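Subtilisin-like serine protease (Fervidobacterium pennivorans, PDB 1R6V) is a serine endopeptidase that degrades keratin into peptides, allowing the bacterium to grow on native feathers. Local coordinates at residues T257-S267 and Y283-S294; I493-G504 and E533-S544. The protein carries 1 engineered substitution. One frame throughout, in Å; residues are numbered along the deposited sequence.

Contact 1: T257-S267 and Y283-S294; sequences TDHGAKVMNHS and YAMEHGVVMVVS
Met264 and Met291 run side by side and point the same way on one face of a parallel strand pair, 263-266 with 290-294, the two strands of a beta-alpha-beta unit whose crossover is helix 275-286 in the subtilisin-like catalytic domain. Followed outward, Met264 keeps to one sulfur with every side-chain atom: CB lies 3.7 Å from Met291 SD, CG is also in touch with it, SD stands 3.8 Å from the same Met291 SD, and CE is 4.0 Å from it. The chain stays extended beyond CG, which carries CE on to Ala284 CB as well, at 4.1 Å, on the helix. Met291 is instead bent at both chi2 and chi3 (-67° and -108°), which turns its CE toward His266 NE2 at 3.6 Å while its SD lies at the edge of the imidazole. The other nitrogen of that ring, ND1, is hydrogen-bonded to Trp268 NE1. Five backbone hydrogen bonds zip the strands from Lys262 O to Ser294 N; His266 N to Val292 O, at 2.8 Å, is one. Val263 and Val292 pack on the opposite face, where Asn265 ND2 bonds Thr388 of helix 380-397. At the helix ends Thr257 CG2 sits 3.5 Å from His287 CB, and Tyr283 OH donates to the syn lone pair of Asp258 OD1 over 2.7 Å, with ring and carboxylate planes 67° apart. The chemistry is thus divided: buried thioethers fill the Met264 face with soft, polarisable contacts, the main chain fixes the register, and the tyrosine-carboxylate hydrogen bond lies where Asp258 is exposed and solvent probably lowers the cost of its charge.

Contact 2: I493-G504 and E533-S544; sequences IDSGTYDIFVGG and ERQASFVGFGVS
Asp499 sets CG anti to its carbonyl carbon (chi1 -76°), bringing OD1 up to the backbone of Gly540, whereas Phe541 sends CG anti to its own backbone N (chi1 -175°) and lays its ring against Ile500. Both groups gather at a G1 beta bulge, in which Gly540, at positive phi, and Phe541 both face Tyr498 across an antiparallel pair at the edge of a four-stranded sheet in the Ig-like beta-sandwich domain. The evidence is a register shift of one between Tyr498 and Ile500: Phe541 N bonds Tyr498 O at 2.7 Å, Ile500 N bonds Phe538 O, and Gly540 N gives its hydrogen to Asp499 OD1 at 2.9 Å, met nearly along the C-O axis. The carboxylate thereby takes up an N-H at the corner where strand 535-543 turns.

On the inward face Ile500 CD1 reaches Phe541 CD2 at 3.7 Å. Further along, Val502 CG2 lies at the edge of the Phe538 ring, near its plane, 4.3 Å from CE1. Leu550 and Val552 of strand 549-553, in the other sheet, cover Phe538, which makes this the sandwich interior. The opposite face carries Phe501, whose CD2 packs on Ser537 CB at 3.7 Å. Back on the Ile500 face, on the other side of the bulge, Tyr498 CD1 lies 3.9 Å from Val543 CG2. A leucine in place of Tyr498 would probably leave the carbonyl of Asp494 without its hydroxyl donor and open a gap where the outer half of the ring lies between Val543 and Asp494. That hydroxyl, Tyr498 OH, stands 2.7 Å from Asp494 O and approaches from above the carbonyl plane, 46° out of it.

Contact 1 belongs to the catalytic domain and contact 2 to the first beta-sandwich; their centres are 27 Å apart and their nearest atoms about 8 Å, so they do not touch. Contact 1 borders the probable charge relay system: the side chain of Ser267 is about 4 Å from that of Ser381, and that of Asn265 about 5 Å from that of Asp162. The third member of the relay is replaced here by the engineered Ala200. Contact 2 lies away from these sites, in a domain that may help bind substrate. The two domains meet nearby, where Asp494 of contact 2 forms a salt bridge with Arg407, and Glu286 of contact 1 a long, weak ion pair with Arg489.

Contact 1: T257-S267 and Y283-S294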
loop_
_atom_site.group_PDB
_atom_site.type_symbol
_atom_site.label_atom_id
_atom_site.label_comp_id
_atom_site.label_asym_id
_atom_site.label_seq_id
_atom_site.Cartn_x
_atom_site.Cartn_y
_atom_site.Cartn_z
ATOM N N THR A 257 -2.672 0.704 17.308
ATOM C CA THR A 257 -4.050 1.188 17.238
ATOM C C THR A 257 -4.857 0.652 18.418
ATOM O O THR A 257 -5.580 1.393 19.094
ATOM C CB THR A 257 -4.726 0.715 15.941
ATOM O OG1 THR A 257 -4.024 1.261 14.814
ATOM C CG2 THR A 257 -6.199 1.164 15.894
ATOM N N ASP A 258 -4.730 -0.647 18.647
ATOM C CA ASP A 258 -5.453 -1.307 19.727
ATOM C C ASP A 258 -5.034 -0.810 21.098
ATOM O O ASP A 258 -5.816 -0.879 22.047
ATOM C CB ASP A 258 -5.245 -2.822 19.679
ATOM C CG ASP A 258 -5.989 -3.483 18.541
ATOM O OD1 ASP A 258 -6.810 -2.817 17.871
ATOM O OD2 ASP A 258 -5.750 -4.685 18.319
ATOM N N HIS A 259 -3.800 -0.323 21.209
ATOM C CA HIS A 259 -3.290 0.162 22.475
ATOM C C HIS A 259 -3.346 1.669 22.639
ATOM O O HIS A 259 -2.637 2.231 23.472
ATOM C CB HIS A 259 -1.867 -0.362 22.699
ATOM C CG HIS A 259 -1.823 -1.819 23.035
ATOM N ND1 HIS A 259 -1.577 -2.277 24.313
ATOM C CD2 HIS A 259 -2.112 -2.915 22.294
ATOM C CE1 HIS A 259 -1.724 -3.590 24.344
ATOM N NE2 HIS A 259 -2.050 -4.003 23.132
ATOM N N GLY A 260 -4.170 2.324 21.827
ATOM C CA GLY A 260 -4.358 3.749 22.005
ATOM C C GLY A 260 -3.613 4.820 21.239
ATOM O O GLY A 260 -3.867 6.000 21.508
ATOM N N ALA A 261 -2.707 4.470 20.326
ATOM C CA ALA A 261 -2.016 5.517 19.565
ATOM C C ALA A 261 -3.049 6.304 18.751
ATOM O O ALA A 261 -3.944 5.708 18.154
ATOM C CB ALA A 261 -0.967 4.891 18.623
ATOM N N LYS A 262 -2.952 7.637 18.742
ATOM C CA LYS A 262 -3.884 8.450 17.964
ATOM C C LYS A 262 -3.240 9.040 16.713
ATOM O O LYS A 262 -3.923 9.568 15.839
ATOM C CB LYS A 262 -4.493 9.560 18.826
ATOM C CG LYS A 262 -5.400 9.039 19.925
ATOM C CD LYS A 262 -6.446 8.110 19.378
ATOM C CE LYS A 262 -7.232 7.454 20.511
ATOM N NZ LYS A 262 -8.176 6.430 19.977
ATOM N N VAL A 263 -1.915 8.971 16.638
ATOM C CA VAL A 263 -1.214 9.424 15.440
ATOM C C VAL A 263 0.066 8.585 15.359
ATOM O O VAL A 263 0.614 8.179 16.388
ATOM C CB VAL A 263 -0.890 10.959 15.481
ATOM C CG1 VAL A 263 -0.115 11.311 16.751
ATOM C CG2 VAL A 263 -0.103 11.356 14.234
ATOM N N MET A 264 0.490 8.256 14.139
ATOM C CA MET A 264 1.720 7.470 13.925
ATOM C C MET A 264 2.624 8.199 12.955
ATOM O O MET A 264 2.144 8.838 12.025
ATOM C CB MET A 264 1.407 6.100 13.307
ATOM C CG MET A 264 0.377 5.280 14.099
ATOM S SD MET A 264 0.493 3.465 13.736
ATOM C CE MET A 264 -1.186 2.938 14.261
ATOM N N ASN A 265 3.931 8.068 13.163
ATOM C CA ASN A 265 4.920 8.707 12.298
ATOM C C ASN A 265 5.624 7.600 11.503
ATOM O O ASN A 265 6.110 6.640 12.091
ATOM C CB ASN A 265 5.933 9.483 13.148
ATOM C CG ASN A 265 6.970 10.198 12.292
ATOM O OD1 ASN A 265 8.023 9.633 11.952
ATOM N ND2 ASN A 265 6.659 11.430 11.911
ATOM N N HIS A 266 5.630 7.724 10.177
ATOM C CA HIS A 266 6.259 6.737 9.279
ATOM C C HIS A 266 7.233 7.384 8.300
ATOM O O HIS A 266 6.859 8.331 7.604
ATOM C CB HIS A 266 5.219 6.051 8.388
ATOM C CG HIS A 266 4.138 5.336 9.133
ATOM N ND1 HIS A 266 4.234 4.006 9.497
ATOM C CD2 HIS A 266 2.936 5.770 9.578
ATOM C CE1 HIS A 266 3.130 3.657 10.141
ATOM N NE2 HIS A 266 2.328 4.709 10.201
ATOM N N SER A 267 8.456 6.876 8.215
ATOM C CA SER A 267 9.391 7.405 7.222
ATOM C C SER A 267 10.117 6.223 6.604
ATOM O O SER A 267 11.329 6.045 6.774
ATOM C CB SER A 267 10.377 8.382 7.854
ATOM O OG SER A 267 9.693 9.582 8.202
ATOM N N TYR A 283 -7.313 0.234 8.740
ATOM C CA TYR A 283 -7.761 -0.188 10.069
ATOM C C TYR A 283 -7.455 0.931 11.065
ATOM O O TYR A 283 -8.288 1.332 11.879
ATOM C CB TYR A 283 -6.991 -1.430 10.510
ATOM C CG TYR A 283 -7.315 -1.952 11.898
ATOM C CD1 TYR A 283 -8.362 -2.852 12.094
ATOM C CD2 TYR A 283 -6.524 -1.608 13.001
ATOM C CE1 TYR A 283 -8.603 -3.407 13.353
ATOM C CE2 TYR A 283 -6.756 -2.153 14.259
ATOM C CZ TYR A 283 -7.798 -3.054 14.426
ATOM O OH TYR A 283 -8.043 -3.607 15.659
ATOM N N ALA A 284 -6.227 1.430 11.012
ATOM C CA ALA A 284 -5.860 2.485 11.923
ATOM C C ALA A 284 -6.736 3.732 11.701
ATOM O O ALA A 284 -7.246 4.317 12.659
ATOM C CB ALA A 284 -4.360 2.828 11.737
ATOM N N MET A 285 -6.915 4.143 10.451
ATOM C CA MET A 285 -7.712 5.348 10.180
ATOM C C MET A 285 -9.188 5.166 10.570
ATOM O O MET A 285 -9.842 6.119 11.026
ATOM C CB MET A 285 -7.564 5.773 8.706
ATOM C CG MET A 285 -6.146 6.285 8.389
ATOM S SD MET A 285 -5.891 7.077 6.758
ATOM C CE MET A 285 -5.780 5.605 5.632
ATOM N N GLU A 286 -9.693 3.948 10.415
ATOM C CA GLU A 286 -11.083 3.659 10.779
ATOM C C GLU A 286 -11.252 3.769 12.290
ATOM O O GLU A 286 -12.351 4.019 12.785
ATOM C CB GLU A 286 -11.492 2.266 10.278
ATOM C CG GLU A 286 -11.991 2.282 8.836
ATOM C CD GLU A 286 -12.145 0.900 8.220
ATOM O OE1 GLU A 286 -12.406 -0.068 8.968
ATOM O OE2 GLU A 286 -12.017 0.791 6.976
ATOM N N HIS A 287 -10.159 3.584 13.021
ATOM C CA HIS A 287 -10.171 3.711 14.468
ATOM C C HIS A 287 -9.827 5.152 14.857
ATOM O O HIS A 287 -9.608 5.457 16.029
ATOM C CB HIS A 287 -9.181 2.726 15.108
ATOM C CG HIS A 287 -9.677 1.314 15.141
ATOM N ND1 HIS A 287 -10.341 0.786 16.228
ATOM C CD2 HIS A 287 -9.667 0.344 14.198
ATOM C CE1 HIS A 287 -10.720 -0.449 15.952
ATOM N NE2 HIS A 287 -10.325 -0.740 14.727
ATOM N N GLY A 288 -9.779 6.029 13.853
ATOM C CA GLY A 288 -9.503 7.436 14.083
ATOM C C GLY A 288 -8.053 7.842 14.236
ATOM O O GLY A 288 -7.787 8.950 14.696
ATOM N N VAL A 289 -7.118 6.976 13.857
ATOM C CA VAL A 289 -5.704 7.316 13.995
ATOM C C VAL A 289 -5.199 8.013 12.744
ATOM O O VAL A 289 -5.492 7.588 11.618
ATOM C CB VAL A 289 -4.809 6.076 14.240
ATOM C CG1 VAL A 289 -5.414 5.156 15.313
ATOM C CG2 VAL A 289 -4.590 5.354 12.961
ATOM N N VAL A 290 -4.424 9.075 12.954
ATOM C CA VAL A 290 -3.847 9.867 11.870
ATOM C C VAL A 290 -2.528 9.225 11.488
ATOM O O VAL A 290 -1.762 8.843 12.363
ATOM C CB VAL A 290 -3.606 11.325 12.334
ATOM C CG1 VAL A 290 -2.852 12.130 11.254
ATOM C CG2 VAL A 290 -4.959 11.973 12.609
ATOM N N MET A 291 -2.276 9.095 10.188
ATOM C CA MET A 291 -1.047 8.470 9.713
ATOM C C MET A 291 -0.222 9.485 8.926
ATOM O O MET A 291 -0.623 9.878 7.842
ATOM C CB MET A 291 -1.396 7.257 8.833
ATOM C CG MET A 291 -2.160 6.139 9.600
ATOM S SD MET A 291 -1.284 5.223 10.933
ATOM C CE MET A 291 -1.040 3.548 10.133
ATOM N N VAL A 292 0.911 9.892 9.504
ATOM C CA VAL A 292 1.834 10.865 8.903
ATOM C C VAL A 292 2.958 10.059 8.252
ATOM O O VAL A 292 3.574 9.206 8.902
ATOM C CB VAL A 292 2.412 11.811 9.994
ATOM C CG1 VAL A 292 3.387 12.813 9.364
ATOM C CG2 VAL A 292 1.247 12.576 10.689
ATOM N N VAL A 293 3.204 10.309 6.974
ATOM C CA VAL A 293 4.240 9.570 6.244
ATOM C C VAL A 293 5.133 10.539 5.503
ATOM O O VAL A 293 4.657 11.472 4.843
ATOM C CB VAL A 293 3.617 8.612 5.209
ATOM C CG1 VAL A 293 4.708 7.777 4.524
ATOM C CG2 VAL A 293 2.598 7.728 5.890
ATOM N N SER A 294 6.436 10.321 5.590
ATOM C CA SER A 294 7.327 11.225 4.889
ATOM C C SER A 294 7.252 10.972 3.377
ATOM O O SER A 294 7.025 9.841 2.919
ATOM C CB SER A 294 8.760 11.023 5.378
ATOM O OG SER A 294 9.221 9.793 4.875
HETATM O O HOH W 1 -6.531 10.534 16.135
#

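Contact 2: I493-G504 and E533-S544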
loop_
_atom_site.group_PDB
_atom_site.type_symbol
_atom_site.label_atom_id
_atom_site.label_comp_id
_atom_site.label_asym_id
_atom_site.label_seq_id
_atom_site.Cartn_x
_atom_site.Cartn_y
_atom_site.Cartn_z
ATOM N N ILE A 493 -10.208 11.243 2.222
ATOM C CA ILE A 493 -9.692 12.028 1.118
ATOM C C ILE A 493 -10.506 13.327 1.003
ATOM O O ILE A 493 -11.548 13.491 1.644
ATOM C CB ILE A 493 -9.785 11.277 -0.249
ATOM C CG1 ILE A 493 -11.243 10.980 -0.616
ATOM C CG2 ILE A 493 -8.972 9.971 -0.183
ATOM C CD1 ILE A 493 -11.422 10.610 -2.109
ATOM N N ASP A 494 -10.008 14.248 0.187
ATOM C CA ASP A 494 -10.692 15.524 -0.041
ATOM C C ASP A 494 -12.046 15.356 -0.733
ATOM O O ASP A 494 -12.228 14.480 -1.593
ATOM C CB ASP A 494 -9.891 16.438 -0.989
ATOM C CG ASP A 494 -8.660 17.031 -0.367
ATOM O OD1 ASP A 494 -8.484 16.930 0.869
ATOM O OD2 ASP A 494 -7.861 17.632 -1.137
ATOM N N SER A 495 -12.985 16.228 -0.386
ATOM C CA SER A 495 -14.253 16.229 -1.099
ATOM C C SER A 495 -13.924 17.160 -2.287
ATOM O O SER A 495 -12.933 17.887 -2.244
ATOM C CB SER A 495 -15.363 16.828 -0.244
ATOM O OG SER A 495 -15.002 18.120 0.215
ATOM N N GLY A 496 -14.732 17.135 -3.335
ATOM C CA GLY A 496 -14.467 17.989 -4.478
ATOM C C GLY A 496 -14.659 17.295 -5.813
ATOM O O GLY A 496 -15.155 16.169 -5.886
ATOM N N THR A 497 -14.231 17.964 -6.875
ATOM C CA THR A 497 -14.380 17.446 -8.230
ATOM C C THR A 497 -13.118 16.765 -8.747
ATOM O O THR A 497 -12.013 17.314 -8.665
ATOM C CB THR A 497 -14.768 18.600 -9.191
ATOM O OG1 THR A 497 -15.948 19.260 -8.696
ATOM C CG2 THR A 497 -15.029 18.067 -10.583
ATOM N N TYR A 498 -13.299 15.556 -9.278
ATOM C CA TYR A 498 -12.205 14.762 -9.820
ATOM C C TYR A 498 -12.542 14.157 -11.162
ATOM O O TYR A 498 -13.702 13.948 -11.482
ATOM C CB TYR A 498 -11.895 13.556 -8.941
ATOM C CG TYR A 498 -11.490 13.866 -7.533
ATOM C CD1 TYR A 498 -12.447 14.140 -6.565
ATOM C CD2 TYR A 498 -10.144 13.833 -7.156
ATOM C CE1 TYR A 498 -12.074 14.362 -5.249
ATOM C CE2 TYR A 498 -9.762 14.053 -5.847
ATOM C CZ TYR A 498 -10.738 14.313 -4.901
ATOM O OH TYR A 498 -10.370 14.479 -3.595
ATOM N N ASP A 499 -11.486 13.831 -11.869
ATOM C CA ASP A 499 -11.629 13.130 -13.129
ATOM C C ASP A 499 -11.164 11.752 -12.682
ATOM O O ASP A 499 -10.021 11.588 -12.284
ATOM C CB ASP A 499 -10.687 13.679 -14.189
ATOM C CG ASP A 499 -11.164 14.997 -14.750
ATOM O OD1 ASP A 499 -12.352 15.338 -14.557
ATOM O OD2 ASP A 499 -10.352 15.683 -15.394
ATOM N N ILE A 500 -12.050 10.797 -12.758
ATOM C CA ILE A 500 -11.746 9.449 -12.290
ATOM C C ILE A 500 -11.599 8.474 -13.450
ATOM O O ILE A 500 -12.514 8.327 -14.262
ATOM C CB ILE A 500 -12.861 8.958 -11.328
ATOM C CG1 ILE A 500 -12.973 9.911 -10.131
ATOM C CG2 ILE A 500 -12.528 7.562 -10.808
ATOM C CD1 ILE A 500 -14.092 9.560 -9.149
ATOM N N PHE A 501 -10.440 7.820 -13.517
ATOM C CA PHE A 501 -10.144 6.847 -14.567
ATOM C C PHE A 501 -10.007 5.465 -13.951
ATOM O O PHE A 501 -9.346 5.300 -12.937
ATOM C CB PHE A 501 -8.855 7.237 -15.295
ATOM C CG PHE A 501 -8.900 8.619 -15.885
ATOM C CD1 PHE A 501 -8.589 9.734 -15.107
ATOM C CD2 PHE A 501 -9.290 8.813 -17.206
ATOM C CE1 PHE A 501 -8.668 11.019 -15.638
ATOM C CE2 PHE A 501 -9.372 10.096 -17.745
ATOM C CZ PHE A 501 -9.060 11.198 -16.961
ATOM N N VAL A 502 -10.652 4.488 -14.572
ATOM C CA VAL A 502 -10.659 3.107 -14.100
ATOM C C VAL A 502 -10.090 2.218 -15.213
ATOM O O VAL A 502 -10.502 2.338 -16.363
ATOM C CB VAL A 502 -12.116 2.698 -13.783
ATOM C CG1 VAL A 502 -12.172 1.303 -13.207
ATOM C CG2 VAL A 502 -12.726 3.709 -12.806
ATOM N N GLY A 503 -9.149 1.338 -14.874
ATOM C CA GLY A 503 -8.550 0.471 -15.882
ATOM C C GLY A 503 -8.632 -1.017 -15.576
ATOM O O GLY A 503 -8.218 -1.439 -14.498
ATOM N N GLY A 504 -9.136 -1.770 -16.563
ATOM C CA GLY A 504 -9.368 -3.216 -16.534
ATOM C C GLY A 504 -8.471 -4.046 -15.670
ATOM O O GLY A 504 -7.470 -3.522 -15.191
ATOM N N GLU A 533 -8.440 -6.063 -20.937
ATOM C CA GLU A 533 -8.546 -4.863 -20.113
ATOM C C GLU A 533 -9.681 -3.970 -20.615
ATOM O O GLU A 533 -9.885 -3.826 -21.817
ATOM C CB GLU A 533 -7.232 -4.080 -20.138
ATOM C CG GLU A 533 -7.240 -2.857 -19.219
ATOM C CD GLU A 533 -6.023 -1.960 -19.385
ATOM O OE1 GLU A 533 -5.986 -0.890 -18.728
ATOM O OE2 GLU A 533 -5.106 -2.315 -20.162
ATOM N N ARG A 534 -10.423 -3.386 -19.678
ATOM C CA ARG A 534 -11.529 -2.489 -19.994
ATOM C C ARG A 534 -11.184 -1.159 -19.321
ATOM O O ARG A 534 -10.439 -1.134 -18.345
ATOM C CB ARG A 534 -12.842 -3.020 -19.413
ATOM C CG ARG A 534 -13.180 -4.473 -19.736
ATOM C CD ARG A 534 -13.802 -4.601 -21.112
ATOM N NE ARG A 534 -12.869 -4.168 -22.130
ATOM C CZ ARG A 534 -13.205 -3.646 -23.300
ATOM N NH1 ARG A 534 -14.478 -3.471 -23.634
ATOM N NH2 ARG A 534 -12.248 -3.284 -24.135
ATOM N N GLN A 535 -11.723 -0.062 -19.842
ATOM C CA GLN A 535 -11.461 1.256 -19.273
ATOM C C GLN A 535 -12.729 2.097 -19.190
ATOM O O GLN A 535 -13.670 1.904 -19.959
ATOM C CB GLN A 535 -10.409 2.000 -20.105
ATOM C CG GLN A 535 -9.052 1.313 -20.162
ATOM C CD GLN A 535 -8.043 2.094 -20.981
ATOM O OE1 GLN A 535 -8.372 2.635 -22.039
ATOM N NE2 GLN A 535 -6.801 2.146 -20.502
ATOM N N ALA A 536 -12.750 3.025 -18.238
ATOM C CA ALA A 536 -13.885 3.918 -18.053
ATOM C C ALA A 536 -13.348 5.219 -17.482
ATOM O O ALA A 536 -12.370 5.221 -16.738
ATOM C CB ALA A 536 -14.896 3.305 -17.092
ATOM N N SER A 537 -13.971 6.331 -17.850
ATOM C CA SER A 537 -13.539 7.614 -17.337
ATOM C C SER A 537 -14.786 8.375 -16.931
ATOM O O SER A 537 -15.817 8.301 -17.600
ATOM C CB SER A 537 -12.763 8.392 -18.402
ATOM O OG SER A 537 -13.581 8.686 -19.513
ATOM N N PHE A 538 -14.694 9.076 -15.807
ATOM C CA PHE A 538 -15.809 9.863 -15.299
ATOM C C PHE A 538 -15.256 11.250 -15.027
ATOM O O PHE A 538 -14.653 11.487 -13.985
ATOM C CB PHE A 538 -16.355 9.231 -14.016
ATOM C CG PHE A 538 -16.812 7.810 -14.193
ATOM C CD1 PHE A 538 -15.895 6.761 -14.167
ATOM C CD2 PHE A 538 -18.153 7.525 -14.443
ATOM C CE1 PHE A 538 -16.313 5.444 -14.392
ATOM C CE2 PHE A 538 -18.580 6.216 -14.669
ATOM C CZ PHE A 538 -17.659 5.170 -14.645
ATOM N N VAL A 539 -15.461 12.160 -15.978
ATOM C CA VAL A 539 -14.954 13.528 -15.879
ATOM C C VAL A 539 -15.834 14.415 -15.004
ATOM O O VAL A 539 -17.057 14.350 -15.077
ATOM C CB VAL A 539 -14.831 14.157 -17.300
ATOM C CG1 VAL A 539 -14.394 15.614 -17.208
ATOM C CG2 VAL A 539 -13.829 13.368 -18.117
ATOM N N GLY A 540 -15.198 15.239 -14.176
ATOM C CA GLY A 540 -15.945 16.127 -13.301
ATOM C C GLY A 540 -16.850 15.415 -12.316
ATOM O O GLY A 540 -17.974 15.862 -12.037
ATOM N N PHE A 541 -16.386 14.288 -11.786
ATOM C CA PHE A 541 -17.205 13.563 -10.826
ATOM C C PHE A 541 -17.051 14.262 -9.479
ATOM O O PHE A 541 -15.939 14.552 -9.056
ATOM C CB PHE A 541 -16.754 12.104 -10.686
ATOM C CG PHE A 541 -17.639 11.291 -9.787
ATOM C CD1 PHE A 541 -18.780 10.660 -10.288
ATOM C CD2 PHE A 541 -17.358 11.182 -8.433
ATOM C CE1 PHE A 541 -19.621 9.935 -9.443
ATOM C CE2 PHE A 541 -18.188 10.466 -7.587
ATOM C CZ PHE A 541 -19.325 9.838 -8.091
ATOM N N GLY A 542 -18.171 14.522 -8.818
ATOM C CA GLY A 542 -18.126 15.207 -7.536
ATOM C C GLY A 542 -18.164 14.270 -6.345
ATOM O O GLY A 542 -19.089 13.478 -6.185
ATOM N N VAL A 543 -17.143 14.361 -5.507
ATOM C CA VAL A 543 -17.075 13.534 -4.311
ATOM C C VAL A 543 -17.471 14.408 -3.127
ATOM O O VAL A 543 -17.007 15.533 -3.016
ATOM C CB VAL A 543 -15.646 12.982 -4.114
ATOM C CG1 VAL A 543 -15.518 12.326 -2.732
ATOM C CG2 VAL A 543 -15.348 11.959 -5.212
ATOM N N SER A 544 -18.340 13.896 -2.259
ATOM C CA SER A 544 -18.790 14.654 -1.089
ATOM C C SER A 544 -19.543 13.718 -0.160
ATOM O O SER A 544 -19.733 12.559 -0.475
ATOM C CB SER A 544 -19.736 15.769 -1.528
ATOM O OG SER A 544 -20.983 15.216 -1.924
#